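Local coordinates for protein Two-component system sensor histidine kinase (Bacteroides thetaiotaomicron, PDB 3OTT) that probably acts as a membrane-bound sensor kinase and transcription regulator, in which this extracellular propeller and sandwich region appears to sense saccharides, at residues F326-R331 and R376-D381; N559-M564 and I571-T576. All coordinates share one frame; numbering follows the deposited sequence.

Contact 1 of 2, residues F326-R331 and R376-D381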
loop_
_atom_site.group_PDB
_atom_site.type_symbol
_atom_site.label_atom_id
_atom_site.label_comp_id
_atom_site.label_asym_id
_atom_site.label_seq_id
_atom_site.Cartn_x
_atom_site.Cartn_y
_atom_site.Cartn_z
ATOM N N PHE B 326 10.587 -10.555 10.311
ATOM C CA PHE B 326 11.061 -10.054 11.599
ATOM C C PHE B 326 11.925 -11.026 12.345
ATOM O O PHE B 326 11.473 -12.161 12.616
ATOM C CB PHE B 326 9.873 -9.599 12.482
ATOM C CG PHE B 326 9.133 -8.403 11.931
ATOM C CD1 PHE B 326 7.847 -8.532 11.476
ATOM C CD2 PHE B 326 9.738 -7.152 11.874
ATOM C CE1 PHE B 326 7.177 -7.428 10.968
ATOM C CE2 PHE B 326 9.073 -6.038 11.348
ATOM C CZ PHE B 326 7.810 -6.177 10.910
ATOM N N TYR B 327 13.174 -10.607 12.628
ATOM C CA TYR B 327 14.148 -11.419 13.355
ATOM C C TYR B 327 14.510 -10.892 14.761
ATOM O O TYR B 327 15.018 -11.641 15.604
ATOM C CB TYR B 327 15.427 -11.701 12.525
ATOM C CG TYR B 327 15.147 -12.523 11.257
ATOM C CD1 TYR B 327 14.747 -13.879 11.328
ATOM C CD2 TYR B 327 15.273 -11.958 10.004
ATOM C CE1 TYR B 327 14.506 -14.649 10.151
ATOM C CE2 TYR B 327 15.009 -12.707 8.820
ATOM C CZ TYR B 327 14.660 -14.051 8.913
ATOM O OH TYR B 327 14.408 -14.756 7.739
ATOM N N SER B 328 14.241 -9.623 14.998
ATOM C CA SER B 328 14.506 -8.983 16.294
ATOM C C SER B 328 13.366 -8.041 16.610
ATOM O O SER B 328 13.009 -7.153 15.810
ATOM C CB SER B 328 15.785 -8.180 16.282
ATOM O OG SER B 328 16.841 -8.961 15.798
ATOM N N LEU B 329 12.782 -8.297 17.774
ATOM C CA LEU B 329 11.777 -7.447 18.373
ATOM C C LEU B 329 12.368 -6.981 19.701
ATOM O O LEU B 329 13.088 -7.737 20.403
ATOM C CB LEU B 329 10.517 -8.244 18.603
ATOM C CG LEU B 329 10.049 -9.097 17.413
ATOM C CD1 LEU B 329 8.947 -10.034 17.861
ATOM C CD2 LEU B 329 9.580 -8.240 16.219
ATOM N N PHE B 330 12.138 -5.700 19.990
ATOM C CA PHE B 330 12.655 -5.053 21.162
ATOM C C PHE B 330 11.814 -3.833 21.466
ATOM O O PHE B 330 11.333 -3.152 20.580
ATOM C CB PHE B 330 14.119 -4.669 20.952
ATOM C CG PHE B 330 14.823 -4.261 22.230
ATOM C CD1 PHE B 330 15.306 -5.232 23.117
ATOM C CD2 PHE B 330 15.001 -2.884 22.547
ATOM C CE1 PHE B 330 15.967 -4.836 24.327
ATOM C CE2 PHE B 330 15.633 -2.478 23.736
ATOM C CZ PHE B 330 16.101 -3.447 24.637
ATOM N N ARG B 331 11.592 -3.575 22.727
ATOM C CA ARG B 331 10.952 -2.328 23.150
ATOM C C ARG B 331 11.933 -1.635 24.125
ATOM O O ARG B 331 12.378 -2.240 25.097
ATOM C CB ARG B 331 9.620 -2.631 23.858
ATOM C CG ARG B 331 8.717 -1.424 23.986
ATOM C CD ARG B 331 7.688 -1.583 25.025
ATOM N NE ARG B 331 6.729 -0.499 24.939
ATOM C CZ ARG B 331 5.804 -0.277 25.877
ATOM N NH1 ARG B 331 5.773 -1.075 26.932
ATOM N NH2 ARG B 331 4.926 0.722 25.770
ATOM N N ARG B 376 20.256 -8.118 12.813
ATOM C CA ARG B 376 20.517 -9.401 13.488
ATOM C C ARG B 376 20.328 -9.309 15.017
ATOM O O ARG B 376 20.092 -10.304 15.665
ATOM C CB ARG B 376 21.895 -9.959 13.094
ATOM C CG ARG B 376 22.242 -9.779 11.616
ATOM C CD ARG B 376 23.278 -10.685 11.048
ATOM N NE ARG B 376 22.674 -11.948 10.926
ATOM C CZ ARG B 376 22.486 -12.690 9.833
ATOM N NH1 ARG B 376 22.900 -12.368 8.592
ATOM N NH2 ARG B 376 21.865 -13.827 10.069
ATOM N N HIS B 377 20.340 -8.110 15.574
ATOM C CA HIS B 377 20.168 -7.972 17.004
ATOM C C HIS B 377 19.961 -6.527 17.391
ATOM O O HIS B 377 20.549 -5.627 16.778
ATOM C CB HIS B 377 21.313 -8.583 17.816
ATOM C CG HIS B 377 20.947 -8.862 19.243
ATOM N ND1 HIS B 377 21.723 -8.450 20.312
ATOM C CD2 HIS B 377 19.861 -9.466 19.781
ATOM C CE1 HIS B 377 21.146 -8.832 21.442
ATOM N NE2 HIS B 377 20.018 -9.459 21.141
ATOM N N ILE B 378 19.050 -6.330 18.342
ATOM C CA ILE B 378 18.762 -5.030 18.915
ATOM C C ILE B 378 19.021 -5.098 20.445
ATOM O O ILE B 378 18.545 -6.021 21.127
ATOM C CB ILE B 378 17.298 -4.605 18.617
ATOM C CG1 ILE B 378 16.991 -4.808 17.139
ATOM C CG2 ILE B 378 17.058 -3.117 19.052
ATOM C CD1 ILE B 378 15.428 -4.735 16.787
ATOM N N TYR B 379 19.738 -4.106 20.983
ATOM C CA TYR B 379 20.174 -4.108 22.346
ATOM C C TYR B 379 20.193 -2.699 22.946
ATOM O O TYR B 379 20.633 -1.715 22.330
ATOM C CB TYR B 379 21.563 -4.700 22.389
ATOM C CG TYR B 379 22.244 -4.659 23.740
ATOM C CD1 TYR B 379 21.816 -5.497 24.782
ATOM C CD2 TYR B 379 23.303 -3.810 23.960
ATOM C CE1 TYR B 379 22.421 -5.473 26.025
ATOM C CE2 TYR B 379 23.930 -3.767 25.203
ATOM C CZ TYR B 379 23.481 -4.612 26.226
ATOM O OH TYR B 379 24.102 -4.609 27.427
ATOM N N GLU B 380 19.735 -2.592 24.177
ATOM C CA GLU B 380 19.876 -1.330 24.896
ATOM C C GLU B 380 20.928 -1.478 25.987
ATOM O O GLU B 380 20.835 -2.408 26.797
ATOM C CB GLU B 380 18.513 -0.922 25.518
ATOM C CG GLU B 380 18.549 0.472 26.039
ATOM C CD GLU B 380 17.246 0.977 26.654
ATOM O OE1 GLU B 380 16.113 0.506 26.348
ATOM O OE2 GLU B 380 17.363 1.912 27.426
ATOM N N ASP B 381 21.910 -0.587 26.029
ATOM C CA ASP B 381 23.018 -0.729 27.022
ATOM C C ASP B 381 22.706 -0.184 28.419
ATOM O O ASP B 381 21.529 0.127 28.723
ATOM C CB ASP B 381 24.352 -0.179 26.519
ATOM C CG ASP B 381 24.368 1.357 26.384
ATOM O OD1 ASP B 381 23.540 2.063 27.023
ATOM O OD2 ASP B 381 25.240 1.870 25.626
#
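Glu380 has both carboxylate oxygens hydrogen-bonded, OE2 to Ser333 OG, while its CB lies 3.6 Å from Phe330 CZ. The two segments are the first strands of neighbouring four-stranded blades in a beta-propeller. They run almost parallel, 4° apart, with axes 6.2 Å from each other. No hydrogen bond links them, so the contact is packing between blades.

Phe330 and Ile378 carry much of it. Phe330 CB rests 3.8 Å from Ile378 CG2. The Phe330 ring swings away from its backbone N (chi1 -167°), which carries CE2 and CZ out to the CB of Glu380. The Glu380 chain crosses Phe330 at about a right angle. Its carboxylate plane is turned 74° from the ring, and OE1 stands 4.0 Å from Phe330 CE2. Leu386, in the blade of Ile378, packs on both Phe330 and Ile378. Trp338, in the blade of Phe330, also packs on Ile378.

Each strand carries a classic beta bulge near its start. Tyr327 and Ser328 face Gly340, and Arg376 and His377 face Ala389. The two blades thus repeat the same irregularity. Near the bulges the outer polar groups reach another subunit: Arg376 NH2 bonds to Gln129 O, and Tyr327 OH to Gln127 NE2, of the second subunit.

Ser328 fills the other end of the contact. Its OG is 3.5 Å from Arg376 O, a proximity and not a hydrogen bond. The closest carbon pair is Ser328 CB with Ile378 CD1, at 3.5 Å.

Contact 2 of 2, residues N559-M564 and I571-T576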
loop_
_atom_site.group_PDB
_atom_site.type_symbol
_atom_site.label_atom_id
_atom_site.label_comp_id
_atom_site.label_asym_id
_atom_site.label_seq_id
_atom_site.Cartn_x
_atom_site.Cartn_y
_atom_site.Cartn_z
ATOM N N ASN B 559 13.925 -31.063 13.872
ATOM C CA ASN B 559 12.866 -30.047 13.925
ATOM C C ASN B 559 13.460 -28.745 14.459
ATOM O O ASN B 559 13.719 -28.619 15.641
ATOM C CB ASN B 559 11.723 -30.529 14.829
ATOM C CG ASN B 559 10.761 -29.412 15.209
ATOM O OD1 ASN B 559 10.442 -28.561 14.377
ATOM N ND2 ASN B 559 10.293 -29.406 16.467
ATOM N N GLU B 560 13.667 -27.785 13.577
ATOM C CA GLU B 560 14.500 -26.639 13.845
ATOM C C GLU B 560 13.904 -25.599 14.784
ATOM O O GLU B 560 12.765 -25.206 14.671
ATOM C CB GLU B 560 14.839 -25.938 12.546
ATOM C CG GLU B 560 15.280 -26.842 11.366
ATOM C CD GLU B 560 15.456 -26.033 10.066
ATOM O OE1 GLU B 560 15.440 -24.767 10.142
ATOM O OE2 GLU B 560 15.613 -26.663 8.982
ATOM N N ILE B 561 14.722 -25.118 15.689
ATOM C CA ILE B 561 14.321 -24.032 16.589
ATOM C C ILE B 561 14.610 -22.681 15.934
ATOM O O ILE B 561 15.745 -22.436 15.506
ATOM C CB ILE B 561 15.057 -24.132 17.941
ATOM C CG1 ILE B 561 14.607 -25.409 18.688
ATOM C CG2 ILE B 561 14.804 -22.922 18.746
ATOM C CD1 ILE B 561 15.054 -25.477 20.115
ATOM N N LEU B 562 13.585 -21.833 15.846
ATOM C CA LEU B 562 13.710 -20.537 15.157
ATOM C C LEU B 562 13.996 -19.370 16.146
ATOM O O LEU B 562 14.781 -18.477 15.838
ATOM C CB LEU B 562 12.491 -20.242 14.253
ATOM C CG LEU B 562 12.001 -21.129 13.068
ATOM C CD1 LEU B 562 10.736 -20.498 12.335
ATOM C CD2 LEU B 562 13.100 -21.520 12.019
ATOM N N SER B 563 13.375 -19.420 17.327
ATOM C CA SER B 563 13.481 -18.414 18.333
ATOM C C SER B 563 13.098 -19.005 19.689
ATOM O O SER B 563 12.268 -19.924 19.763
ATOM C CB SER B 563 12.550 -17.236 18.019
ATOM O OG SER B 563 12.893 -16.113 18.849
ATOM N N MET B 564 13.687 -18.488 20.761
ATOM C CA MET B 564 13.329 -18.933 22.142
ATOM C C MET B 564 13.282 -17.710 23.029
ATOM O O MET B 564 14.187 -16.873 22.949
ATOM C CB MET B 564 14.414 -19.830 22.731
ATOM C CG MET B 564 14.497 -21.227 22.144
ATOM S SD MET B 564 15.891 -22.186 22.770
ATOM C CE MET B 564 15.518 -22.351 24.470
ATOM N N ILE B 571 9.691 -21.048 29.312
ATOM C CA ILE B 571 10.310 -20.613 28.089
ATOM C C ILE B 571 9.497 -20.910 26.811
ATOM O O ILE B 571 9.013 -22.027 26.612
ATOM C CB ILE B 571 11.791 -21.065 27.986
ATOM C CG1 ILE B 571 12.239 -20.872 26.541
ATOM C CG2 ILE B 571 11.937 -22.503 28.328
ATOM C CD1 ILE B 571 13.736 -20.925 26.360
ATOM N N TRP B 572 9.343 -19.902 25.940
ATOM C CA TRP B 572 8.616 -20.099 24.667
ATOM C C TRP B 572 9.593 -20.405 23.567
ATOM O O TRP B 572 10.568 -19.720 23.422
ATOM C CB TRP B 572 7.777 -18.868 24.266
ATOM C CG TRP B 572 6.545 -18.656 25.143
ATOM C CD1 TRP B 572 6.412 -19.002 26.480
ATOM C CD2 TRP B 572 5.308 -18.031 24.763
ATOM N NE1 TRP B 572 5.143 -18.654 26.928
ATOM C CE2 TRP B 572 4.460 -18.042 25.908
ATOM C CE3 TRP B 572 4.843 -17.437 23.589
ATOM C CZ2 TRP B 572 3.165 -17.525 25.889
ATOM C CZ3 TRP B 572 3.524 -16.906 23.571
ATOM C CH2 TRP B 572 2.717 -16.953 24.721
ATOM N N VAL B 573 9.279 -21.415 22.765
ATOM C CA VAL B 573 10.185 -21.926 21.743
ATOM C C VAL B 573 9.430 -22.056 20.435
ATOM O O VAL B 573 8.511 -22.877 20.302
ATOM C CB VAL B 573 10.785 -23.296 22.160
ATOM C CG1 VAL B 573 11.914 -23.730 21.174
ATOM C CG2 VAL B 573 11.366 -23.209 23.523
ATOM N N SER B 574 9.805 -21.220 19.482
ATOM C CA SER B 574 9.209 -21.214 18.163
ATOM C C SER B 574 10.056 -22.089 17.243
ATOM O O SER B 574 11.279 -21.964 17.235
ATOM C CB SER B 574 9.187 -19.796 17.643
ATOM O OG SER B 574 8.633 -19.809 16.361
ATOM N N THR B 575 9.415 -23.016 16.541
ATOM C CA THR B 575 10.108 -23.947 15.685
ATOM C C THR B 575 9.360 -23.989 14.351
ATOM O O THR B 575 8.242 -23.485 14.226
ATOM C CB THR B 575 10.017 -25.417 16.177
ATOM O OG1 THR B 575 8.655 -25.876 16.035
ATOM C CG2 THR B 575 10.473 -25.598 17.613
ATOM N N THR B 576 9.976 -24.677 13.400
ATOM C CA THR B 576 9.409 -24.989 12.107
ATOM C C THR B 576 8.069 -25.713 12.195
ATOM O O THR B 576 7.226 -25.581 11.309
ATOM C CB THR B 576 10.381 -25.923 11.368
ATOM O OG1 THR B 576 11.547 -25.170 11.030
ATOM C CG2 THR B 576 9.730 -26.490 10.081
#
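Ser574 O takes two backbone donors, Leu562 N at 2.7 Å and Ser563 N at 3.3 Å. This fork marks a classic beta bulge in an antiparallel hairpin, the first two strands of a propeller blade. Both N-H groups lie tilted from the carbonyl plane, by 20° and 28°. The pairing continues with Ser574 N to Ser563 O at 2.8 Å. Thr576 N bonds to Glu560 O at 3.1 Å, in the carbonyl plane. Trp572 O receives a CA-H contact from Met564 CA at 3.1 Å, beside the regular backbone bonding of Trp572 with Thr565.

Other polar groups are served from outside the pair. Ser574 OG bonds to Phe599 O, and Ile561 O accepts from Asn520 ND2. Thr575 OG1 sits between its own backbone N and carbonyl carbon (chi1 69°) and bonds with Asn577 N and Gly578 O. Asn559 OD1 only comes near that hydroxyl, 3.6 Å from Thr575 OG1. Asn559 ND2 is buried and has no partner in the model.

Ile561, Val573 and Met564 make an apolar cluster on the face they share with Thr575. Val573 CG1 sits 3.7 Å from Ile561 CD1 and equally far from Met564 CG. Met564 and Val573 lie side by side.

One carbonyl therefore satisfies both N-H groups of the bulge, those of Leu562 and Ser563, the second through a longer bond; the polar loose end is the Asn559 amide nitrogen.

Overall arrangement
Both contacts lie in the second of two seven-bladed propellers in this chain. Contact 1 comes first along the chain and joins two successive blades through their first strands, 326-331 and 375-380. Contact 2 follows later and lies within a single blade, in the hairpin of 561-567 and 570-575. Their centres are about 17 Å apart, and their nearest atoms about 6 Å, without touching. The blade of strands 601-605, 610-615 and 618-623, completed by strand 310-313, comes between them around the ring. Thr600 touches both Tyr327 and Leu562. Each contact also meets the second subunit, so this part of the propeller contributes to the dimer interface.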